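Berberine bridge enzyme-like 28 (Arabidopsis thaliana, PDB 5D79) is a secreted flavoprotein oxidoreductase of the berberine bridge enzyme family that carries FAD and takes part in adaptation to salt stress. Local coordinates at residues A[303-315]-A[326-339]. Residues are numbered along the deposited sequence; the frame is centred on the assembly and turned at random.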
loop_
_atom_site.group_PDB
_atom_site.type_symbol
_atom_site.label_atom_id
_atom_site.label_comp_id
_atom_site.label_asym_id
_atom_site.label_seq_id
_atom_site.Cartn_x
_atom_site.Cartn_y
_atom_site.Cartn_z
ATOM N N THR A 303 4.288 17.370 8.939
ATOM C CA THR A 303 4.054 17.783 7.564
ATOM C C THR A 303 2.572 17.665 7.246
ATOM O O THR A 303 1.849 16.855 7.833
ATOM C CB THR A 303 4.862 16.943 6.571
ATOM O OG1 THR A 303 4.548 15.560 6.757
ATOM C CG2 THR A 303 6.320 17.146 6.816
ATOM N N GLY A 304 2.106 18.479 6.315
ATOM C CA GLY A 304 0.693 18.493 6.024
ATOM C C GLY A 304 0.310 19.077 4.692
ATOM O O GLY A 304 1.089 19.772 4.053
ATOM N N LEU A 305 -0.912 18.771 4.284
ATOM C CA LEU A 305 -1.478 19.259 3.044
ATOM C C LEU A 305 -2.831 19.870 3.374
ATOM O O LEU A 305 -3.698 19.220 3.956
ATOM C CB LEU A 305 -1.609 18.132 2.017
ATOM C CG LEU A 305 -2.417 18.491 0.771
ATOM C CD1 LEU A 305 -1.671 19.476 -0.062
ATOM C CD2 LEU A 305 -2.745 17.266 -0.041
ATOM N N TYR A 306 -2.994 21.137 3.034
ATOM C CA TYR A 306 -4.261 21.794 3.242
ATOM C C TYR A 306 -4.902 22.078 1.891
ATOM O O TYR A 306 -4.264 22.674 1.011
ATOM C CB TYR A 306 -4.068 23.076 4.048
ATOM C CG TYR A 306 -5.347 23.835 4.289
ATOM C CD1 TYR A 306 -6.307 23.353 5.170
ATOM C CD2 TYR A 306 -5.594 25.027 3.634
ATOM C CE1 TYR A 306 -7.472 24.042 5.388
ATOM C CE2 TYR A 306 -6.758 25.723 3.846
ATOM C CZ TYR A 306 -7.692 25.230 4.721
ATOM O OH TYR A 306 -8.850 25.937 4.926
ATOM N N ILE A 307 -6.149 21.632 1.717
ATOM C CA ILE A 307 -6.883 21.868 0.471
ATOM C C ILE A 307 -7.524 23.263 0.486
ATOM O O ILE A 307 -8.734 23.408 0.679
ATOM C CB ILE A 307 -7.965 20.794 0.235
ATOM C CG1 ILE A 307 -7.408 19.422 0.519
ATOM C CG2 ILE A 307 -8.447 20.819 -1.198
ATOM C CD1 ILE A 307 -6.280 19.062 -0.389
ATOM N N GLY A 308 -6.689 24.282 0.280
ATOM C CA GLY A 308 -7.111 25.669 0.337
ATOM C C GLY A 308 -5.911 26.592 0.473
ATOM O O GLY A 308 -4.773 26.118 0.475
ATOM N N PRO A 309 -6.163 27.910 0.595
ATOM C CA PRO A 309 -5.173 29.002 0.629
ATOM C C PRO A 309 -4.345 29.059 1.914
ATOM O O PRO A 309 -4.793 28.570 2.948
ATOM C CB PRO A 309 -6.036 30.275 0.520
ATOM C CG PRO A 309 -7.377 29.819 0.095
ATOM C CD PRO A 309 -7.539 28.428 0.618
ATOM N N VAL A 310 -3.177 29.691 1.856
ATOM C CA VAL A 310 -2.297 29.710 3.010
ATOM C C VAL A 310 -2.879 30.502 4.185
ATOM O O VAL A 310 -2.693 30.123 5.332
ATOM C CB VAL A 310 -0.911 30.267 2.645
ATOM C CG1 VAL A 310 -1.022 31.631 1.982
ATOM C CG2 VAL A 310 -0.019 30.309 3.879
ATOM N N ASN A 311 -3.605 31.584 3.930
ATOM C CA ASN A 311 -4.118 32.365 5.059
ATOM C C ASN A 311 -5.205 31.596 5.819
ATOM O O ASN A 311 -5.337 31.731 7.036
ATOM C CB ASN A 311 -4.633 33.731 4.586
ATOM C CG ASN A 311 -3.498 34.716 4.280
ATOM O OD1 ASN A 311 -2.312 34.377 4.372
ATOM N ND2 ASN A 311 -3.863 35.939 3.911
ATOM N N ASN A 312 -5.958 30.767 5.097
ATOM C CA ASN A 312 -6.992 29.934 5.694
ATOM C C ASN A 312 -6.402 28.798 6.502
ATOM O O ASN A 312 -6.945 28.419 7.538
ATOM C CB ASN A 312 -7.923 29.373 4.621
ATOM C CG ASN A 312 -8.748 30.450 3.952
ATOM O OD1 ASN A 312 -8.816 31.576 4.430
ATOM N ND2 ASN A 312 -9.383 30.108 2.843
ATOM N N LEU A 313 -5.296 28.242 6.020
ATOM C CA LEU A 313 -4.575 27.227 6.776
ATOM C C LEU A 313 -4.111 27.806 8.110
ATOM O O LEU A 313 -4.270 27.181 9.159
ATOM C CB LEU A 313 -3.373 26.699 5.983
ATOM C CG LEU A 313 -2.340 25.939 6.827
ATOM C CD1 LEU A 313 -2.938 24.643 7.352
ATOM C CD2 LEU A 313 -1.035 25.682 6.078
ATOM N N LEU A 314 -3.552 29.013 8.054
ATOM C CA LEU A 314 -2.921 29.648 9.211
ATOM C C LEU A 314 -3.931 30.001 10.295
ATOM O O LEU A 314 -3.663 29.821 11.482
ATOM C CB LEU A 314 -2.154 30.909 8.775
ATOM C CG LEU A 314 -0.928 30.646 7.895
ATOM C CD1 LEU A 314 -0.291 31.944 7.415
ATOM C CD2 LEU A 314 0.071 29.775 8.642
ATOM N N ALA A 315 -5.083 30.515 9.875
ATOM C CA ALA A 315 -6.145 30.886 10.793
ATOM C C ALA A 315 -6.744 29.639 11.411
ATOM O O ALA A 315 -7.142 29.639 12.578
ATOM C CB ALA A 315 -7.208 31.684 10.074
ATOM N N LEU A 326 2.948 26.974 13.813
ATOM C CA LEU A 326 3.043 27.173 12.365
ATOM C C LEU A 326 2.933 28.639 11.980
ATOM O O LEU A 326 2.024 29.343 12.429
ATOM C CB LEU A 326 1.963 26.393 11.630
ATOM C CG LEU A 326 2.053 26.515 10.114
ATOM C CD1 LEU A 326 3.332 25.871 9.661
ATOM C CD2 LEU A 326 0.865 25.854 9.435
ATOM N N GLU A 327 3.865 29.091 11.146
ATOM C CA GLU A 327 3.824 30.445 10.600
ATOM C C GLU A 327 3.977 30.389 9.093
ATOM O O GLU A 327 4.280 29.333 8.552
ATOM C CB GLU A 327 4.908 31.314 11.233
ATOM C CG GLU A 327 4.610 31.655 12.687
ATOM C CD GLU A 327 5.657 32.548 13.314
ATOM O OE1 GLU A 327 6.157 32.184 14.397
ATOM O OE2 GLU A 327 5.972 33.614 12.734
ATOM N N LYS A 328 3.765 31.518 8.416
ATOM C CA LYS A 328 3.769 31.547 6.949
ATOM C C LYS A 328 5.031 30.962 6.326
ATOM O O LYS A 328 5.004 30.382 5.241
ATOM C CB LYS A 328 3.586 32.970 6.459
ATOM C CG LYS A 328 2.584 33.086 5.338
ATOM C CD LYS A 328 3.205 32.845 3.979
ATOM C CE LYS A 328 2.213 33.178 2.859
ATOM N NZ LYS A 328 2.888 33.487 1.572
ATOM N N GLU A 329 6.138 31.118 7.038
ATOM C CA GLU A 329 7.436 30.724 6.535
ATOM C C GLU A 329 7.528 29.221 6.439
ATOM O O GLU A 329 8.325 28.687 5.669
ATOM C CB GLU A 329 8.533 31.286 7.439
ATOM C CG GLU A 329 8.716 32.782 7.282
ATOM C CD GLU A 329 7.615 33.633 7.918
ATOM O OE1 GLU A 329 7.102 33.274 8.995
ATOM O OE2 GLU A 329 7.279 34.689 7.340
ATOM N N GLY A 330 6.700 28.542 7.224
ATOM C CA GLY A 330 6.669 27.095 7.229
ATOM C C GLY A 330 5.766 26.565 6.137
ATOM O O GLY A 330 5.694 25.362 5.923
ATOM N N CYS A 331 5.099 27.479 5.435
ATOM C CA CYS A 331 4.099 27.122 4.439
ATOM C C CYS A 331 4.512 27.386 2.999
ATOM O O CYS A 331 5.291 28.281 2.720
ATOM C CB CYS A 331 2.818 27.879 4.708
ATOM S SG CYS A 331 2.153 27.615 6.328
ATOM N N GLU A 332 3.947 26.618 2.083
ATOM C CA GLU A 332 4.196 26.827 0.672
ATOM C C GLU A 332 2.951 26.527 -0.160
ATOM O O GLU A 332 2.450 25.397 -0.147
ATOM C CB GLU A 332 5.359 25.956 0.188
ATOM C CG GLU A 332 5.766 26.298 -1.232
ATOM C CD GLU A 332 7.099 25.718 -1.630
ATOM O OE1 GLU A 332 7.728 25.010 -0.818
ATOM O OE2 GLU A 332 7.516 25.976 -2.772
ATOM N N GLU A 333 2.460 27.537 -0.878
ATOM C CA GLU A 333 1.358 27.351 -1.809
ATOM C C GLU A 333 1.880 26.774 -3.117
ATOM O O GLU A 333 2.867 27.246 -3.659
ATOM C CB GLU A 333 0.613 28.675 -2.058
ATOM C CG GLU A 333 -0.365 29.066 -0.935
ATOM C CD GLU A 333 -1.271 30.245 -1.291
ATOM O OE1 GLU A 333 -0.893 31.035 -2.180
ATOM O OE2 GLU A 333 -2.359 30.381 -0.680
ATOM N N MET A 334 1.217 25.737 -3.612
ATOM C CA MET A 334 1.597 25.098 -4.872
ATOM C C MET A 334 0.389 24.340 -5.409
ATOM O O MET A 334 -0.673 24.364 -4.789
ATOM C CB MET A 334 2.787 24.148 -4.678
ATOM C CG MET A 334 2.505 22.992 -3.713
ATOM S SD MET A 334 3.944 21.959 -3.399
ATOM C CE MET A 334 5.062 23.141 -2.688
ATOM N N SER A 335 0.542 23.674 -6.553
ATOM C CA SER A 335 -0.544 22.849 -7.091
ATOM C C SER A 335 -0.573 21.490 -6.380
ATOM O O SER A 335 0.378 21.125 -5.701
ATOM C CB SER A 335 -0.388 22.672 -8.600
ATOM O OG SER A 335 0.730 21.856 -8.892
ATOM N N TRP A 336 -1.661 20.744 -6.518
ATOM C CA TRP A 336 -1.710 19.445 -5.868
ATOM C C TRP A 336 -0.649 18.521 -6.458
ATOM O O TRP A 336 0.032 17.808 -5.731
ATOM C CB TRP A 336 -3.100 18.807 -5.979
ATOM C CG TRP A 336 -3.060 17.356 -5.677
ATOM C CD1 TRP A 336 -3.084 16.763 -4.443
ATOM C CD2 TRP A 336 -2.946 16.296 -6.634
ATOM N NE1 TRP A 336 -2.994 15.397 -4.576
ATOM C CE2 TRP A 336 -2.903 15.083 -5.909
ATOM C CE3 TRP A 336 -2.867 16.254 -8.039
ATOM C CZ2 TRP A 336 -2.796 13.842 -6.539
ATOM C CZ3 TRP A 336 -2.758 15.022 -8.659
ATOM C CH2 TRP A 336 -2.723 13.830 -7.910
ATOM N N ILE A 337 -0.489 18.547 -7.772
ATOM C CA ILE A 337 0.482 17.669 -8.386
ATOM C C ILE A 337 1.892 18.041 -7.905
ATOM O O ILE A 337 2.753 17.175 -7.765
ATOM C CB ILE A 337 0.396 17.704 -9.946
ATOM C CG1 ILE A 337 1.326 16.647 -10.559
ATOM C CG2 ILE A 337 0.703 19.098 -10.513
ATOM C CD1 ILE A 337 1.008 15.229 -10.099
ATOM N N GLU A 338 2.132 19.317 -7.629
ATOM C CA GLU A 338 3.435 19.709 -7.111
ATOM C C GLU A 338 3.602 19.211 -5.670
ATOM O O GLU A 338 4.716 18.904 -5.234
ATOM C CB GLU A 338 3.619 21.226 -7.207
ATOM C CG GLU A 338 3.946 21.694 -8.624
ATOM C CD GLU A 338 4.079 23.204 -8.748
ATOM O OE1 GLU A 338 3.347 23.942 -8.055
ATOM O OE2 GLU A 338 4.921 23.656 -9.549
ATOM N N SER A 339 2.489 19.101 -4.947
ATOM C CA SER A 339 2.513 18.611 -3.568
ATOM C C SER A 339 2.836 17.110 -3.528
ATOM O O SER A 339 3.363 16.609 -2.536
ATOM C CB SER A 339 1.184 18.886 -2.868
ATOM O OG SER A 339 0.211 17.924 -3.223
#
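The edge of the seven-stranded antiparallel sheet is the setting here: V310, L313 and L314 of helix 310-320 pack on L326, K328, C331 and E333, in and just before the outermost strand 331-334. The helix follows strand 298-306, and strand 253-260 lies between the two strands in the sheet. Helix 310-315 runs at 144° to strand 331-334, the axes 9.6 Å apart at their closest. At the helix start, P309 is the N-cap; its phi is compatible with this place, but its ring offers no capping acceptor. The N-H of V310, in the first turn, is taken by the carboxylate of E333, V310 N to E333 OE2 2.8 Å, on the anti side and 21° out of the carboxylate plane. A negative group here probably also interacts well with the positive end of the helix dipole. E333 reaches it because its chain is extended beyond CG, and its aliphatic part crosses V310 at about a right angle. The two methyls of V310 divide the work: CG1 lies against the E333 carboxylate, while CG2, anti to the backbone N, meets C331 CB at 3.8 Å. The K328 chain, bent at chi2 (-86°), sets CE against both V310 methyls and K328 CG 3.7 Å from L314 CD1, crossing each side chain at about a right angle. Cut back to alanine, position 310 would probably leave K328 CE and C331 CB without their methyl partners and open a gap under the first turn. Deeper in, L326 CD2 touches both leucines, 3.9 Å from L313 CD2 and 4.1 Å from L314 CD2. The small, polarisable thiol of C331 suits the same junction, SG lying 3.7 Å from L313 CD2 and 3.8 Å from L314 CD2.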